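Local coordinates for cyclic nucleotide-binding domain (CNMP-BD) protein (PDB 3MDP) that probably binds a cyclic nucleotide through a double-stranded beta-helix domain and may act as a DNA-binding transcription factor, at residues 12-15 against 16-19; 32-35 against 36-40. All coordinates share one frame; numbering follows the deposited sequence.

Contact 1 of 2, residues 12-15 against 16-19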
ATOM      1  N   ARG A  12     -12.650   7.021   4.713  1.00 13.89           N
ATOM      2  CA  ARG A  12     -12.456   5.835   3.857  1.00 16.17           C
ATOM      3  C   ARG A  12     -11.773   4.694   4.570  1.00 13.48           C
ATOM      4  O   ARG A  12     -12.189   3.555   4.456  1.00 14.34           O
ATOM      5  CB  ARG A  12     -11.618   6.201   2.619  1.00 19.90           C
ATOM      6  CG  ARG A  12     -11.994   5.462   1.389  1.00 29.69           C
ATOM      7  CD  ARG A  12     -12.177   6.455   0.275  1.00 37.71           C
ATOM      8  NE  ARG A  12     -13.099   5.964  -0.737  1.00 44.38           N
ATOM      9  CZ  ARG A  12     -13.624   6.734  -1.679  1.00 48.68           C
ATOM     10  NH1 ARG A  12     -13.332   8.033  -1.723  1.00 49.96           N
ATOM     11  NH2 ARG A  12     -14.450   6.208  -2.576  1.00 55.00           N
ATOM     12  N   PHE A  13     -10.712   4.996   5.295  1.00 12.25           N
ATOM     13  CA  PHE A  13      -9.918   3.954   5.939  1.00 13.91           C
ATOM     14  C   PHE A  13     -10.763   3.119   6.915  1.00 15.46           C
ATOM     15  O   PHE A  13     -10.542   1.927   7.047  1.00 16.53           O
ATOM     16  CB  PHE A  13      -8.710   4.584   6.637  1.00 14.70           C
ATOM     17  CG  PHE A  13      -7.781   3.605   7.252  1.00 14.98           C
ATOM     18  CD1 PHE A  13      -6.802   2.971   6.489  1.00 17.40           C
ATOM     19  CD2 PHE A  13      -7.860   3.320   8.598  1.00 16.72           C
ATOM     20  CE1 PHE A  13      -5.929   2.061   7.057  1.00 17.86           C
ATOM     21  CE2 PHE A  13      -6.995   2.396   9.176  1.00 20.25           C
ATOM     22  CZ  PHE A  13      -6.017   1.772   8.399  1.00 17.07           C
ATOM     23  N   PHE A  14     -11.749   3.756   7.552  1.00 15.69           N
ATOM     24  CA  PHE A  14     -12.526   3.149   8.602  1.00 14.94           C
ATOM     25  C   PHE A  14     -13.938   2.702   8.207  1.00 17.31           C
ATOM     26  O   PHE A  14     -14.549   1.932   8.967  1.00 16.18           O
ATOM     27  CB  PHE A  14     -12.690   4.155   9.747  1.00 16.44           C
ATOM     28  CG  PHE A  14     -11.427   4.538  10.392  1.00 17.53           C
ATOM     29  CD1 PHE A  14     -10.803   3.674  11.277  1.00 22.78           C
ATOM     30  CD2 PHE A  14     -10.830   5.745  10.102  1.00 21.40           C
ATOM     31  CE1 PHE A  14      -9.620   4.023  11.882  1.00 25.90           C
ATOM     32  CE2 PHE A  14      -9.637   6.093  10.705  1.00 27.25           C
ATOM     33  CZ  PHE A  14      -9.042   5.233  11.601  1.00 27.45           C
ATOM     34  N   ALA A  15     -14.433   3.188   7.055  1.00 15.86           N
ATOM     35  CA  ALA A  15     -15.821   3.027   6.632  1.00 17.62           C
ATOM     36  C   ALA A  15     -16.268   1.537   6.511  1.00 20.56           C
ATOM     37  O   ALA A  15     -17.442   1.241   6.714  1.00 23.21           O
ATOM     38  CB  ALA A  15     -16.073   3.800   5.307  1.00 14.43           C
ATOM     39  N   SER A  16     -15.325   0.644   6.185  1.00 24.27           N
ATOM     40  CA  SER A  16     -15.557  -0.812   5.980  1.00 26.14           C
ATOM     41  C   SER A  16     -15.466  -1.676   7.246  1.00 26.49           C
ATOM     42  O   SER A  16     -15.784  -2.862   7.197  1.00 26.95           O
ATOM     43  CB  SER A  16     -14.534  -1.381   4.970  1.00 26.81           C
ATOM     44  OG  SER A  16     -13.164  -1.289   5.426  1.00 32.57           O
ATOM     45  N   LEU A  17     -15.000  -1.110   8.360  1.00 23.68           N
ATOM     46  CA  LEU A  17     -14.809  -1.892   9.601  1.00 20.86           C
ATOM     47  C   LEU A  17     -16.126  -2.248  10.283  1.00 19.08           C
ATOM     48  O   LEU A  17     -17.104  -1.511  10.208  1.00 16.54           O
ATOM     49  CB  LEU A  17     -13.918  -1.131  10.583  1.00 21.76           C
ATOM     50  CG  LEU A  17     -12.498  -0.798  10.105  1.00 26.49           C
ATOM     51  CD1 LEU A  17     -11.748  -0.016  11.157  1.00 26.23           C
ATOM     52  CD2 LEU A  17     -11.714  -2.039   9.734  1.00 28.62           C
ATOM     53  N   THR A  18     -16.152  -3.390  10.959  1.00 17.64           N
ATOM     54  CA  THR A  18     -17.303  -3.736  11.788  1.00 17.72           C
ATOM     55  C   THR A  18     -17.401  -2.793  12.980  1.00 17.76           C
ATOM     56  O   THR A  18     -16.438  -2.100  13.348  1.00 14.37           O
ATOM     57  CB  THR A  18     -17.185  -5.146  12.368  1.00 18.79           C
ATOM     58  OG1 THR A  18     -16.043  -5.186  13.249  1.00 19.74           O
ATOM     59  CG2 THR A  18     -17.034  -6.173  11.254  1.00 17.30           C
ATOM     60  N   ASP A  19     -18.565  -2.804  13.617  1.00 18.89           N
ATOM     61  CA  ASP A  19     -18.799  -1.953  14.777  1.00 20.55           C
ATOM     62  C   ASP A  19     -17.838  -2.273  15.916  1.00 18.14           C
ATOM     63  O   ASP A  19     -17.331  -1.355  16.563  1.00 19.19           O
ATOM     64  CB  ASP A  19     -20.248  -2.094  15.256  1.00 23.22           C
ATOM     65  CG  ASP A  19     -21.248  -1.484  14.281  1.00 26.76           C
ATOM     66  OD1 ASP A  19     -20.913  -0.478  13.597  1.00 31.58           O
ATOM     67  OD2 ASP A  19     -22.378  -2.003  14.220  1.00 33.93           O
TER
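The short, weakly bonded helix 12-15 and the loop that leads from it into helix 19-27 form a turn joining two helices in the helical part of the cyclic nucleotide-binding fold, where Phe14 and Leu17 meet across a single turn of backbone. The link is the bond from Leu17 N to Phe14 O, 3.1 Å long and fairly straight at 162°. Leu17 also lays its own side chain by the same oxygen, with CB 3.5 Å from Phe14 O. Its CG lies anti to its carbonyl carbon (chi1 -60°), which directs the branch back to the ring, and methyl CD1 of Leu17 meets CD1 of Phe14 at 3.8 Å, at the ring edge and near its plane. A face of that ring is taken by Phe13, whose CD2 sits 3.7 Å above the centre of the Phe14 ring, while CE1 of Phe14 lies in the plane of the Phe13 ring at its edge: a T-shaped arrangement of neighbours. Leu22 and Ile25 of helix 19-27 touch both Phe14 and Leu17, and Phe13 packs on Leu129 and Val133 of helix 123-139. Asn132 ND2 of that helix bonds both Ser16 OG and Phe13 O. Thr18, the N-cap residue, starts helix 19-27. The backbone bond thus closes the turn, while the aromatic and leucine side chains face helices 19-27 and 123-139 as a buried apolar layer and the hydroxyl of polar Ser16 is held by the side-chain amide of Asn132.

Contact 2 of 2, residues 32-35 against 36-40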
ATOM      1  N   LYS A  32      -5.654  14.589  18.589  0.60 15.92           N
ATOM      2  CA  LYS A  32      -4.484  15.414  18.901  0.60 17.16           C
ATOM      3  C   LYS A  32      -4.453  16.626  17.968  0.60 15.93           C
ATOM      4  O   LYS A  32      -4.980  16.562  16.856  0.60  7.65           O
ATOM      5  CB  LYS A  32      -3.192  14.612  18.728  0.60 18.13           C
ATOM      6  CG  LYS A  32      -2.927  13.587  19.826  0.60 19.96           C
ATOM      7  CD  LYS A  32      -1.454  13.249  19.902  0.60 22.76           C
ATOM      8  CE  LYS A  32      -1.131  12.435  21.162  0.60 26.09           C
ATOM      9  NZ  LYS A  32      -1.701  11.085  21.124  0.60 26.21           N
ATOM     10  N   SER A  33      -3.870  17.729  18.452  1.00 15.13           N
ATOM     11  CA  SER A  33      -3.677  18.937  17.648  1.00 15.99           C
ATOM     12  C   SER A  33      -2.180  19.248  17.532  1.00 16.98           C
ATOM     13  O   SER A  33      -1.406  18.970  18.460  1.00 16.73           O
ATOM     14  CB  SER A  33      -4.393  20.121  18.294  1.00 15.42           C
ATOM     15  OG  SER A  33      -5.788  20.096  18.087  1.00 18.43           O
ATOM     16  N   PHE A  34      -1.783  19.805  16.385  1.00 17.15           N
ATOM     17  CA  PHE A  34      -0.398  20.251  16.136  1.00 13.85           C
ATOM     18  C   PHE A  34      -0.437  21.628  15.482  1.00 15.68           C
ATOM     19  O   PHE A  34      -1.254  21.877  14.587  1.00 14.77           O
ATOM     20  CB  PHE A  34       0.372  19.294  15.230  1.00 13.98           C
ATOM     21  CG  PHE A  34       0.559  17.919  15.808  1.00 13.36           C
ATOM     22  CD1 PHE A  34      -0.400  16.935  15.588  1.00 14.51           C
ATOM     23  CD2 PHE A  34       1.673  17.610  16.593  1.00 15.02           C
ATOM     24  CE1 PHE A  34      -0.268  15.674  16.143  1.00 14.05           C
ATOM     25  CE2 PHE A  34       1.841  16.320  17.151  1.00 14.28           C
ATOM     26  CZ  PHE A  34       0.870  15.356  16.919  1.00 15.05           C
ATOM     27  N   PRO A  35       0.441  22.529  15.924  1.00 13.53           N
ATOM     28  CA  PRO A  35       0.451  23.866  15.317  1.00 12.24           C
ATOM     29  C   PRO A  35       1.210  23.875  13.994  1.00 12.20           C
ATOM     30  O   PRO A  35       2.070  23.006  13.754  1.00 10.36           O
ATOM     31  CB  PRO A  35       1.223  24.702  16.344  1.00 14.68           C
ATOM     32  CG  PRO A  35       2.169  23.735  16.987  1.00 15.29           C
ATOM     33  CD  PRO A  35       1.459  22.384  16.991  1.00 14.27           C
ATOM     34  N   THR A  36       0.925  24.874  13.170  1.00 13.01           N
ATOM     35  CA  THR A  36       1.664  25.121  11.929  1.00  9.99           C
ATOM     36  C   THR A  36       3.158  25.108  12.151  1.00 10.06           C
ATOM     37  O   THR A  36       3.691  25.800  13.041  1.00  7.84           O
ATOM     38  CB  THR A  36       1.286  26.500  11.347  1.00 11.30           C
ATOM     39  OG1 THR A  36      -0.130  26.609  11.370  1.00 13.47           O
ATOM     40  CG2 THR A  36       1.785  26.658   9.900  1.00  9.82           C
ATOM     41  N   GLY A  37       3.836  24.303  11.342  1.00 10.30           N
ATOM     42  CA  GLY A  37       5.279  24.225  11.356  1.00 11.84           C
ATOM     43  C   GLY A  37       5.857  23.196  12.299  1.00 12.21           C
ATOM     44  O   GLY A  37       7.080  23.029  12.326  1.00 12.67           O
ATOM     45  N   SER A  38       5.016  22.539  13.109  1.00 11.80           N
ATOM     46  CA  SER A  38       5.519  21.511  14.011  1.00 12.92           C
ATOM     47  C   SER A  38       5.878  20.243  13.224  1.00 13.77           C
ATOM     48  O   SER A  38       5.261  19.925  12.194  1.00 14.29           O
ATOM     49  CB  SER A  38       4.521  21.191  15.135  1.00 11.74           C
ATOM     50  OG  SER A  38       3.289  20.739  14.631  1.00 14.66           O
ATOM     51  N   VAL A  39       6.929  19.556  13.672  1.00 13.92           N
ATOM     52  CA  VAL A  39       7.280  18.263  13.100  1.00 12.85           C
ATOM     53  C   VAL A  39       6.541  17.176  13.874  1.00 11.31           C
ATOM     54  O   VAL A  39       6.868  16.885  15.035  1.00 14.85           O
ATOM     55  CB  VAL A  39       8.791  17.981  13.117  1.00 15.56           C
ATOM     56  CG1 VAL A  39       9.045  16.578  12.513  1.00 15.24           C
ATOM     57  CG2 VAL A  39       9.545  19.070  12.360  1.00 11.50           C
ATOM     58  N   ILE A  40       5.549  16.584  13.222  1.00 12.07           N
ATOM     59  CA  ILE A  40       4.638  15.616  13.840  1.00 13.75           C
ATOM     60  C   ILE A  40       5.360  14.292  14.117  1.00 16.55           C
ATOM     61  O   ILE A  40       5.212  13.705  15.192  1.00 12.84           O
ATOM     62  CB  ILE A  40       3.408  15.380  12.948  1.00 16.61           C
ATOM     63  CG1 ILE A  40       2.636  16.707  12.781  1.00 15.39           C
ATOM     64  CG2 ILE A  40       2.461  14.293  13.541  1.00 13.87           C
ATOM     65  CD1 ILE A  40       1.495  16.644  11.785  1.00 14.27           C
TER
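Phe34, the last residue of strand 29-34, turns its ring beneath Ile40, six residues on, after Lys32 and Ser33 have carried the strand to its end. Its CG lies anti to the carbonyl carbon (chi1 -63°), a setting that brings one face of the ring to both branches of Ile40. Methyl CG2 makes a CH-pi contact 4.1 Å from the centroid of the Phe34 ring, 18° off its normal, and CG1 of Ile40 reaches CG of Phe34 at 3.9 Å. An alanine in place of Phe34 would probably leave both Ile40 branches without the aromatic face they rest on and open a gap between the strands. Pro35 then begins a type II beta turn ending at Ser38. Its carbonyl oxygen accepts twice: Ser38 N donates to Pro35 O at 3.1 Å, and Ser38 OG donates to Pro35 O at 2.7 Å within the carbonyl plane. This double grip ties both ends of the turn, and the same hydroxyl oxygen lies 3.4 Å from Pro35 CD. Gly37 takes backbone angles at which a side chain would jam against the preceding carbonyl. Around the turn, which leads from one sheet to the other, Phe34 bonds through its backbone to Val105 of strand 105-111, Ile40 pairs with Ala99 of strand 98-101, and Met51 of strand 49-55 touches both Phe34 and Ile40.

Overall arrangement
Contact 1 comes first along the chain and closes before contact 2 opens; the rest of helix 19-27 and the start of strand 29-34 lie between them. Their centres are 26 Å apart, on opposite sides of the chain's centre, and the nearest atoms stay about 12 Å from each other. Contact 1 belongs to the helical part, next to helices 19-27 and 123-139, whereas contact 2 carries the chain from one antiparallel sheet of the beta-helix to the other. Strand 49-55 nevertheless borders both, touching helix 12-15 and the two strand ends that flank the 35-38 turn. Two local turns, one joining helices and one joining sheets, thus shape different ends of the cyclic nucleotide-binding fold.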